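Local coordinates for tudor and KH domain-containing protein homolog (PDB 5VQH) that uses its extended Tudor domain to bind symmetrically dimethylated Siwi and Ago3 in the primary piRNA pathway that represses transposable elements during spermatogenesis, at residues W89-V94 and Y113-D118; F145-R150 and G211-D216; E24-A29 and Q39-Q44. All coordinates share one frame; numbering follows the deposited sequence.

Contact 1 of 3, residues W89-V94 and Y113-D118; sequences WYRARV and YLDYGD. With 2MR (n3, n4-dimethylarginine), chain C.
With chi1 of -62° in Tyr90 and -70° in Tyr116, each ring swings anti to its own carbonyl carbon, and the two phenols meet at nearly a right angle, Tyr90 CD1 lying 3.6 Å from Tyr116 CE2. Dimethylarginine fits against both: its NH1 sits over the centre of one Tyr90 face, and its CZ lies over a Tyr116 face, 3.5 Å from CG of that ring. The methyl CQ1 comes within 3.4 Å of Tyr113 CG, while Tyr113 presents its ring edge to CB of Tyr90. Asp118 takes the ligand NH2 through OD2 at 3.0 Å, with a weak second bond through OD1. On the same strand as Tyr90, Arg91 grips Asp115 side-on, NE to OD2 and NH2 to OD1, both 3.0 Å; the two planes are nearly coplanar and each oxygen uses its syn lone pair. The Arg91 guanidinium also reaches the carbonyls of Leu134 and Leu137, and Gln140 N binds Asp115 OD1, so this buried pair is fixed from several directions. Leu114 N to Arg91 O (2.9 Å) ties the loop to strand 89-98. Together with Phe83, these tyrosines form the aromatic cage by which an extended Tudor domain recognises symmetric dimethylarginine.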
loop_
_atom_site.group_PDB
_atom_site.type_symbol
_atom_site.label_atom_id
_atom_site.label_comp_id
_atom_site.label_asym_id
_atom_site.label_seq_id
_atom_site.Cartn_x
_atom_site.Cartn_y
_atom_site.Cartn_z
ATOM N N TRP A 89 -15.826 0.472 1.813
ATOM C CA TRP A 89 -15.219 1.282 2.870
ATOM C C TRP A 89 -13.926 0.676 3.383
ATOM O O TRP A 89 -13.824 -0.542 3.619
ATOM C CB TRP A 89 -16.207 1.495 4.038
ATOM C CG TRP A 89 -17.329 2.445 3.671
ATOM C CD1 TRP A 89 -18.480 2.138 3.010
ATOM C CD2 TRP A 89 -17.366 3.852 3.886
ATOM N NE1 TRP A 89 -19.245 3.262 2.818
ATOM C CE2 TRP A 89 -18.582 4.330 3.348
ATOM C CE3 TRP A 89 -16.499 4.759 4.490
ATOM C CZ2 TRP A 89 -18.936 5.655 3.388
ATOM C CZ3 TRP A 89 -16.861 6.059 4.531
ATOM C CH2 TRP A 89 -18.073 6.500 3.982
ATOM N N TYR A 90 -12.944 1.553 3.597
ATOM C CA TYR A 90 -11.584 1.153 3.936
ATOM C C TYR A 90 -11.006 2.072 5.023
ATOM O O TYR A 90 -11.497 3.178 5.296
ATOM C CB TYR A 90 -10.717 1.155 2.669
ATOM C CG TYR A 90 -11.189 0.167 1.633
ATOM C CD1 TYR A 90 -10.835 -1.158 1.724
ATOM C CD2 TYR A 90 -12.014 0.544 0.575
ATOM C CE1 TYR A 90 -11.273 -2.089 0.797
ATOM C CE2 TYR A 90 -12.469 -0.384 -0.359
ATOM C CZ TYR A 90 -12.079 -1.710 -0.241
ATOM O OH TYR A 90 -12.478 -2.710 -1.124
ATOM N N ARG A 91 -9.971 1.585 5.665
ATOM C CA ARG A 91 -9.261 2.344 6.632
ATOM C C ARG A 91 -8.196 3.071 5.856
ATOM O O ARG A 91 -7.426 2.437 5.106
ATOM C CB ARG A 91 -8.615 1.438 7.673
ATOM C CG ARG A 91 -9.592 0.534 8.377
ATOM C CD ARG A 91 -8.977 -0.304 9.509
ATOM N NE ARG A 91 -7.910 -1.235 9.141
ATOM C CZ ARG A 91 -7.238 -1.988 10.020
ATOM N NH1 ARG A 91 -7.510 -1.926 11.330
ATOM N NH2 ARG A 91 -6.271 -2.790 9.611
ATOM N N ALA A 92 -8.141 4.390 6.041
ATOM C CA ALA A 92 -7.162 5.214 5.361
ATOM C C ALA A 92 -6.609 6.262 6.315
ATOM O O ALA A 92 -7.249 6.610 7.304
ATOM C CB ALA A 92 -7.819 5.885 4.199
ATOM N N ARG A 93 -5.426 6.775 6.000
ATOM C CA ARG A 93 -4.802 7.845 6.769
ATOM C C ARG A 93 -4.792 9.102 5.888
ATOM O O ARG A 93 -4.378 9.044 4.750
ATOM C CB ARG A 93 -3.379 7.445 7.158
ATOM C CG ARG A 93 -2.678 8.409 8.095
ATOM C CD ARG A 93 -1.206 8.059 8.302
ATOM N NE ARG A 93 -0.996 6.801 9.053
ATOM C CZ ARG A 93 -1.281 6.594 10.352
ATOM N NH1 ARG A 93 -1.827 7.531 11.134
ATOM N NH2 ARG A 93 -1.034 5.411 10.876
ATOM N N VAL A 94 -5.244 10.228 6.421
ATOM C CA VAL A 94 -5.248 11.466 5.690
ATOM C C VAL A 94 -3.807 11.899 5.526
ATOM O O VAL A 94 -3.124 12.141 6.528
ATOM C CB VAL A 94 -6.070 12.529 6.453
ATOM C CG1 VAL A 94 -5.998 13.864 5.742
ATOM C CG2 VAL A 94 -7.547 12.087 6.550
ATOM N N TYR A 113 -4.767 4.317 1.686
ATOM C CA TYR A 113 -5.502 3.119 2.088
ATOM C C TYR A 113 -4.547 2.136 2.768
ATOM O O TYR A 113 -3.702 1.488 2.133
ATOM C CB TYR A 113 -6.186 2.511 0.882
ATOM C CG TYR A 113 -7.277 3.415 0.342
ATOM C CD1 TYR A 113 -8.533 3.435 0.924
ATOM C CD2 TYR A 113 -7.037 4.257 -0.703
ATOM C CE1 TYR A 113 -9.524 4.254 0.459
ATOM C CE2 TYR A 113 -8.016 5.102 -1.181
ATOM C CZ TYR A 113 -9.252 5.098 -0.598
ATOM O OH TYR A 113 -10.216 5.941 -1.088
ATOM N N LEU A 114 -4.694 2.060 4.094
ATOM C CA LEU A 114 -3.687 1.493 4.997
ATOM C C LEU A 114 -3.450 -0.027 4.862
ATOM O O LEU A 114 -2.404 -0.507 5.215
ATOM C CB LEU A 114 -4.110 1.784 6.442
ATOM C CG LEU A 114 -3.848 3.178 6.950
ATOM C CD1 LEU A 114 -4.678 3.467 8.180
ATOM C CD2 LEU A 114 -2.401 3.345 7.265
ATOM N N ASP A 115 -4.466 -0.757 4.430
ATOM C CA ASP A 115 -4.395 -2.204 4.192
ATOM C C ASP A 115 -3.985 -2.633 2.757
ATOM O O ASP A 115 -3.907 -3.808 2.458
ATOM C CB ASP A 115 -5.759 -2.798 4.563
ATOM C CG ASP A 115 -6.079 -2.584 6.044
ATOM O OD1 ASP A 115 -5.233 -2.972 6.846
ATOM O OD2 ASP A 115 -7.151 -2.051 6.409
ATOM N N TYR A 116 -3.675 -1.663 1.910
ATOM C CA TYR A 116 -3.506 -1.890 0.490
ATOM C C TYR A 116 -2.340 -1.112 -0.071
ATOM O O TYR A 116 -1.538 -1.682 -0.788
ATOM C CB TYR A 116 -4.795 -1.514 -0.241
ATOM C CG TYR A 116 -5.910 -2.487 0.046
ATOM C CD1 TYR A 116 -5.980 -3.715 -0.599
ATOM C CD2 TYR A 116 -6.853 -2.213 1.003
ATOM C CE1 TYR A 116 -7.011 -4.611 -0.323
ATOM C CE2 TYR A 116 -7.873 -3.088 1.280
ATOM C CZ TYR A 116 -7.949 -4.291 0.636
ATOM O OH TYR A 116 -8.980 -5.167 0.964
ATOM N N GLY A 117 -2.262 0.189 0.250
ATOM C CA GLY A 117 -1.090 1.006 -0.038
ATOM C C GLY A 117 -1.293 2.007 -1.153
ATOM O O GLY A 117 -0.419 2.846 -1.426
ATOM N N ASP A 118 -2.436 1.950 -1.805
ATOM C CA ASP A 118 -2.728 2.982 -2.765
ATOM C C ASP A 118 -3.275 4.246 -2.126
ATOM O O ASP A 118 -3.694 4.263 -0.965
ATOM C CB ASP A 118 -3.656 2.482 -3.867
ATOM C CG ASP A 118 -4.892 1.749 -3.358
ATOM O OD1 ASP A 118 -5.846 1.692 -4.140
ATOM O OD2 ASP A 118 -4.926 1.208 -2.249
HETATM N N 2MR C . -11.364 -5.661 -5.421
HETATM C CA 2MR C . -11.717 -4.229 -5.413
HETATM C CB 2MR C . -10.654 -3.458 -4.638
HETATM C CG 2MR C . -10.310 -4.094 -3.292
HETATM C CD 2MR C . -9.745 -2.987 -2.422
HETATM N NE 2MR C . -8.508 -2.519 -2.994
HETATM C CZ 2MR C . -7.948 -1.409 -2.567
HETATM N NH1 2MR C . -8.535 -0.752 -1.679
HETATM C CQ1 2MR C . -8.066 0.480 -1.083
HETATM N NH2 2MR C . -6.790 -0.984 -3.074
HETATM C CQ2 2MR C . -6.064 -1.678 -4.126
HETATM C C 2MR C . -11.870 -3.575 -6.780
HETATM O O 2MR C . -11.902 -2.338 -6.923
HETATM O OXT 2MR C . -11.982 -4.248 -7.810
HETATM O O HOH W 1 -7.269 0.309 3.589
HETATM O O HOH W 2 -9.098 -1.318 4.979
#

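Contact 2 of 3, residues F145-R150 and G211-D216; sequences FLAGVR and GIKLFD
One face of the Phe145 ring is laid against Gly211, whose CA stands 3.4 Å from the ring centroid and 16° off the ring normal, a CH-pi contact made over the face and shifted toward the rim at CZ. The two residues lie on adjacent strands of a mixed, curled sheet consistent with the staphylococcal-nuclease-like (OB-fold) part that accompanies the core Tudor barrel in an extended Tudor domain. The ring folds over Gly211 because CG lies between the backbone N and the carbonyl carbon (chi1 70°), and the bare glycine lets it come so close; Gly211 N also approaches the rim, 3.3 Å from Phe145 CE2. Thr194 of strand 187-198 packs against the same phenylalanine.

The end of strand 142-146 runs beside strand 207-217 in the one parallel pairing of this sheet. Two backbone bonds hold the register. Ile212 N gives its hydrogen to Phe145 O at 2.9 Å, almost in line with the carbonyl, and the same oxygen receives a CA-H...O contact from Gly211. One step on, Ala147 N reaches Ile212 O at 2.8 Å, but from well above the carbonyl plane, as the chain leaves the strand and turns at Gly148, whose phi is positive.

Among the side chains, Leu146 meets Leu214. Although the bond to its CB leads away from strand 207-217, chi1 of -155° (CG anti to the nitrogen) brings Leu146 CD1 back to it, 4.1 Å from Leu214 CD1. Phe36 of strand 35-40 touches Leu146, Ile212 and Leu214 and so extends this patch into the next strand. The extended Lys213 chain passes alongside the turn, its CE 4.0 Å from Ala147 O, while the methyl CB of Ala147 rests 3.7 Å from Gly211 O.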
loop_
_atom_site.group_PDB
_atom_site.type_symbol
_atom_site.label_atom_id
_atom_site.label_comp_id
_atom_site.label_asym_id
_atom_site.label_seq_id
_atom_site.Cartn_x
_atom_site.Cartn_y
_atom_site.Cartn_z
ATOM N N PHE A 145 10.689 -1.835 -1.646
ATOM C CA PHE A 145 11.270 -1.502 -2.927
ATOM C C PHE A 145 12.001 -2.723 -3.414
ATOM O O PHE A 145 12.245 -3.630 -2.648
ATOM C CB PHE A 145 12.192 -0.283 -2.812
ATOM C CG PHE A 145 13.456 -0.538 -2.075
ATOM C CD1 PHE A 145 14.607 -0.897 -2.758
ATOM C CD2 PHE A 145 13.510 -0.415 -0.709
ATOM C CE1 PHE A 145 15.790 -1.141 -2.075
ATOM C CE2 PHE A 145 14.684 -0.671 -0.022
ATOM C CZ PHE A 145 15.825 -1.028 -0.699
ATOM N N LEU A 146 12.326 -2.742 -4.697
ATOM C CA LEU A 146 12.827 -3.951 -5.334
ATOM C C LEU A 146 14.314 -3.876 -5.254
ATOM O O LEU A 146 14.875 -2.872 -5.589
ATOM C CB LEU A 146 12.375 -4.022 -6.783
ATOM C CG LEU A 146 12.324 -5.455 -7.305
ATOM C CD1 LEU A 146 11.097 -6.198 -6.803
ATOM C CD2 LEU A 146 12.328 -5.475 -8.819
ATOM N N ALA A 147 14.961 -4.929 -4.802
ATOM C CA ALA A 147 16.383 -4.876 -4.624
ATOM C C ALA A 147 17.088 -5.194 -5.906
ATOM O O ALA A 147 16.578 -5.900 -6.768
ATOM C CB ALA A 147 16.827 -5.823 -3.527
ATOM N N GLY A 148 18.264 -4.626 -6.037
ATOM C CA GLY A 148 19.174 -5.029 -7.087
ATOM C C GLY A 148 18.896 -4.440 -8.453
ATOM O O GLY A 148 19.523 -4.853 -9.428
ATOM N N VAL A 149 17.972 -3.487 -8.551
ATOM C CA VAL A 149 17.693 -2.857 -9.846
ATOM C C VAL A 149 17.645 -1.338 -9.683
ATOM O O VAL A 149 17.353 -0.827 -8.615
ATOM C CB VAL A 149 16.385 -3.398 -10.489
ATOM C CG1 VAL A 149 16.396 -4.907 -10.568
ATOM C CG2 VAL A 149 15.172 -2.980 -9.707
ATOM N N ARG A 150 17.979 -0.617 -10.737
ATOM C CA ARG A 150 17.676 0.810 -10.790
ATOM C C ARG A 150 17.186 1.131 -12.191
ATOM O O ARG A 150 17.374 0.331 -13.113
ATOM C CB ARG A 150 18.868 1.680 -10.357
ATOM C CG ARG A 150 20.191 1.274 -10.972
ATOM C CD ARG A 150 21.379 1.547 -10.058
ATOM N NE ARG A 150 22.615 1.207 -10.763
ATOM C CZ ARG A 150 23.042 -0.038 -11.016
ATOM N NH1 ARG A 150 22.358 -1.118 -10.611
ATOM N NH2 ARG A 150 24.180 -0.212 -11.688
ATOM N N GLY A 211 14.176 -3.830 0.933
ATOM C CA GLY A 211 14.494 -4.088 -0.456
ATOM C C GLY A 211 14.447 -5.562 -0.732
ATOM O O GLY A 211 15.279 -6.312 -0.249
ATOM N N ILE A 212 13.455 -5.975 -1.507
ATOM C CA ILE A 212 13.148 -7.379 -1.656
ATOM C C ILE A 212 13.254 -7.780 -3.092
ATOM O O ILE A 212 13.233 -6.927 -3.976
ATOM C CB ILE A 212 11.723 -7.704 -1.250
ATOM C CG1 ILE A 212 10.756 -7.085 -2.213
ATOM C CG2 ILE A 212 11.454 -7.189 0.128
ATOM C CD1 ILE A 212 9.334 -7.235 -1.737
ATOM N N LYS A 213 13.347 -9.090 -3.307
ATOM C CA LYS A 213 13.243 -9.665 -4.622
ATOM C C LYS A 213 12.000 -10.522 -4.636
ATOM O O LYS A 213 11.684 -11.189 -3.656
ATOM C CB LYS A 213 14.486 -10.483 -4.964
ATOM C CG LYS A 213 15.710 -9.602 -5.112
ATOM C CD LYS A 213 16.926 -10.355 -5.631
ATOM C CE LYS A 213 18.128 -9.418 -5.638
ATOM N NZ LYS A 213 19.415 -10.025 -6.099
ATOM N N LEU A 214 11.300 -10.514 -5.754
ATOM C CA LEU A 214 10.071 -11.206 -5.833
ATOM C C LEU A 214 10.130 -12.326 -6.850
ATOM O O LEU A 214 10.630 -12.136 -7.959
ATOM C CB LEU A 214 8.990 -10.216 -6.230
ATOM C CG LEU A 214 8.510 -9.242 -5.166
ATOM C CD1 LEU A 214 7.684 -8.167 -5.842
ATOM C CD2 LEU A 214 7.651 -9.996 -4.173
ATOM N N PHE A 215 9.558 -13.478 -6.495
ATOM C CA PHE A 215 9.597 -14.637 -7.364
ATOM C C PHE A 215 8.211 -15.228 -7.553
ATOM O O PHE A 215 7.465 -15.365 -6.607
ATOM C CB PHE A 215 10.562 -15.658 -6.793
ATOM C CG PHE A 215 11.961 -15.108 -6.555
ATOM C CD1 PHE A 215 12.940 -15.209 -7.524
ATOM C CD2 PHE A 215 12.295 -14.503 -5.354
ATOM C CE1 PHE A 215 14.209 -14.730 -7.319
ATOM C CE2 PHE A 215 13.557 -14.005 -5.139
ATOM C CZ PHE A 215 14.521 -14.124 -6.124
ATOM N N ASP A 216 7.861 -15.541 -8.796
ATOM C CA ASP A 216 6.612 -16.249 -9.123
ATOM C C ASP A 216 7.004 -17.701 -9.243
ATOM O O ASP A 216 7.445 -18.134 -10.303
ATOM C CB ASP A 216 6.026 -15.735 -10.447
ATOM C CG ASP A 216 4.643 -16.295 -10.762
ATOM O OD1 ASP A 216 4.188 -17.231 -10.063
ATOM O OD2 ASP A 216 4.023 -15.796 -11.749
#

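Contact 3 of 3, residues E24-A29 and Q39-Q44; sequences EVYVSA and QFVGPQ
Strands 23-30 and 35-40 run antiparallel here, with Val25 facing Phe40 as a non-hydrogen-bonded pair and Tyr26 facing Gln39 as a hydrogen-bonded one. The Tyr26-Gln39 pair exchanges both of its bonds: Tyr26 N to Gln39 O in the carbonyl plane, and Gln39 N to Tyr26 O, each 2.9 Å. Val41 N continues the ladder past the end of the second strand by binding Glu24 O at 3.0 Å, though it approaches from above that carbonyl's plane. A water donates to Glu24 O and to Val41 O, bridging the two segments where they begin to part.

On the face that carries Tyr26 and Gln39, the tyrosine ring is roofed by Val41. Val41 CG2 stands 3.9 Å from the Tyr26 ring centroid, 16° off the normal, a CH-pi contact offset toward the rim. The other branch, Val41 CG1, comes to 4.0 Å from Tyr26 OH. Trp185 meets the tyrosine edge-to-face, and Ala187 of strand 187-198 also touches it.

This beta hairpin lies in the mixed sheet, consistent with the staphylococcal-nuclease-like part of an extended Tudor domain, and helix 43-59 starts after a two-residue link, Val41-Gly42. Across the same face, Gln39 keeps CG anti to its carbonyl carbon (chi1 -56°) and extends alongside Ser28, whose CB lies 3.4 Å from Gln39 CD. The amide is turned nearly perpendicular to the Tyr26 ring. Gln39 NE2 binds the carbonyl of Asp115, and Ser28 OG binds that of Tyr116, so both polar ends reach the loop beside the dimethylarginine pocket, to which Ser28 itself contributes. Facing the other way, Val25 and Phe40 lie side by side, Val25 CG1 4.2 Å from Phe40 CD1.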
loop_
_atom_site.group_PDB
_atom_site.type_symbol
_atom_site.label_atom_id
_atom_site.label_comp_id
_atom_site.label_asym_id
_atom_site.label_seq_id
_atom_site.Cartn_x
_atom_site.Cartn_y
_atom_site.Cartn_z
ATOM N N GLU A 24 5.811 -15.550 1.639
ATOM C CA GLU A 24 4.841 -15.347 0.617
ATOM C C GLU A 24 4.014 -14.078 0.872
ATOM O O GLU A 24 3.580 -13.817 2.007
ATOM C CB GLU A 24 3.953 -16.553 0.545
ATOM C CG GLU A 24 4.087 -17.388 -0.718
ATOM C CD GLU A 24 3.354 -18.706 -0.560
ATOM O OE1 GLU A 24 2.197 -18.817 -1.083
ATOM O OE2 GLU A 24 3.925 -19.587 0.164
ATOM N N VAL A 25 3.803 -13.312 -0.204
ATOM C CA VAL A 25 3.162 -11.997 -0.155
ATOM C C VAL A 25 2.297 -11.813 -1.380
ATOM O O VAL A 25 2.513 -12.491 -2.374
ATOM C CB VAL A 25 4.195 -10.862 -0.179
ATOM C CG1 VAL A 25 5.165 -10.971 0.982
ATOM C CG2 VAL A 25 4.986 -10.854 -1.473
ATOM N N TYR A 26 1.303 -10.928 -1.287
ATOM C CA TYR A 26 0.579 -10.383 -2.459
ATOM C C TYR A 26 1.061 -8.948 -2.613
ATOM O O TYR A 26 1.217 -8.242 -1.606
ATOM C CB TYR A 26 -0.911 -10.328 -2.227
ATOM C CG TYR A 26 -1.557 -11.629 -1.837
ATOM C CD1 TYR A 26 -1.655 -12.688 -2.749
ATOM C CD2 TYR A 26 -2.109 -11.795 -0.582
ATOM C CE1 TYR A 26 -2.242 -13.902 -2.394
ATOM C CE2 TYR A 26 -2.725 -12.978 -0.217
ATOM C CZ TYR A 26 -2.798 -14.026 -1.121
ATOM O OH TYR A 26 -3.420 -15.184 -0.745
ATOM N N VAL A 27 1.324 -8.521 -3.845
ATOM C CA VAL A 27 1.582 -7.109 -4.128
ATOM C C VAL A 27 0.226 -6.442 -4.255
ATOM O O VAL A 27 -0.635 -6.871 -5.032
ATOM C CB VAL A 27 2.390 -6.934 -5.375
ATOM C CG1 VAL A 27 2.518 -5.462 -5.715
ATOM C CG2 VAL A 27 3.753 -7.564 -5.182
ATOM N N SER A 28 0.001 -5.477 -3.391
ATOM C CA SER A 28 -1.338 -4.959 -3.209
ATOM C C SER A 28 -1.488 -3.626 -3.877
ATOM O O SER A 28 -2.556 -3.288 -4.325
ATOM C CB SER A 28 -1.700 -4.875 -1.716
ATOM O OG SER A 28 -0.701 -4.272 -0.932
ATOM N N ALA A 29 -0.394 -2.872 -3.951
ATOM C CA ALA A 29 -0.373 -1.640 -4.719
ATOM C C ALA A 29 1.025 -1.361 -5.167
ATOM O O ALA A 29 1.996 -1.806 -4.531
ATOM C CB ALA A 29 -0.880 -0.487 -3.877
ATOM N N GLN A 39 1.180 -7.351 1.164
ATOM C CA GLN A 39 0.444 -7.943 2.266
ATOM C C GLN A 39 0.967 -9.355 2.445
ATOM O O GLN A 39 1.296 -10.025 1.473
ATOM C CB GLN A 39 -1.028 -8.019 1.942
ATOM C CG GLN A 39 -1.650 -6.691 1.586
ATOM C CD GLN A 39 -2.909 -6.871 0.792
ATOM O OE1 GLN A 39 -2.995 -7.745 -0.079
ATOM N NE2 GLN A 39 -3.889 -6.049 1.072
ATOM N N PHE A 40 1.080 -9.792 3.686
ATOM C CA PHE A 40 1.647 -11.110 4.006
ATOM C C PHE A 40 0.531 -12.113 3.836
ATOM O O PHE A 40 -0.621 -11.844 4.207
ATOM C CB PHE A 40 2.200 -11.118 5.423
ATOM C CG PHE A 40 3.520 -10.400 5.566
ATOM C CD1 PHE A 40 3.933 -9.453 4.656
ATOM C CD2 PHE A 40 4.342 -10.667 6.616
ATOM C CE1 PHE A 40 5.144 -8.804 4.796
ATOM C CE2 PHE A 40 5.561 -10.020 6.762
ATOM C CZ PHE A 40 5.957 -9.092 5.856
ATOM N N VAL A 41 0.857 -13.226 3.194
ATOM C CA VAL A 41 -0.103 -14.276 2.958
ATOM C C VAL A 41 -0.277 -14.975 4.255
ATOM O O VAL A 41 0.708 -15.339 4.908
ATOM C CB VAL A 41 0.404 -15.305 1.966
ATOM C CG1 VAL A 41 -0.588 -16.436 1.859
ATOM C CG2 VAL A 41 0.586 -14.675 0.586
ATOM N N GLY A 42 -1.526 -15.163 4.647
ATOM C CA GLY A 42 -1.806 -15.742 5.940
ATOM C C GLY A 42 -3.143 -15.336 6.469
ATOM O O GLY A 42 -3.922 -14.721 5.741
ATOM N N PRO A 43 -3.418 -15.679 7.743
ATOM C CA PRO A 43 -4.780 -15.587 8.263
ATOM C C PRO A 43 -5.343 -14.168 8.403
ATOM O O PRO A 43 -6.580 -14.011 8.431
ATOM C CB PRO A 43 -4.698 -16.316 9.616
ATOM C CG PRO A 43 -3.284 -16.191 10.015
ATOM C CD PRO A 43 -2.509 -16.282 8.739
ATOM N N GLN A 44 -4.479 -13.149 8.449
ATOM C CA GLN A 44 -4.977 -11.774 8.498
ATOM C C GLN A 44 -5.587 -11.301 7.163
ATOM O O GLN A 44 -6.295 -10.307 7.117
ATOM C CB GLN A 44 -3.899 -10.823 8.972
ATOM C CG GLN A 44 -3.684 -10.897 10.473
ATOM C CD GLN A 44 -2.531 -10.063 10.978
ATOM O OE1 GLN A 44 -1.949 -9.266 10.244
ATOM N NE2 GLN A 44 -2.179 -10.258 12.253
HETATM O O HOH W 3 3.455 -15.151 4.431
#

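Contacts 1 and 2 are buried, whereas contact 3 is partly open, with Glu24 and Phe40 exposed. Contact 1 joins a strand of the five-stranded antiparallel sheet to the loop after strand 108-113 and is the most polar, combining a buried ion pair with a ligand cage. Contacts 2 and 3 share the mixed sheet, where strands 142-146 and 35-40 are neighbours; both rest on backbone bonds and apolar packing, parallel in one and antiparallel in the other. Contact 3 touches both of the others, reaching contact 1 by polar links from side chain to backbone and contact 2 by apolar packing of Val25 and Val27 on Leu214. Contacts 1 and 2 remain about 12 Å apart at their nearest atoms.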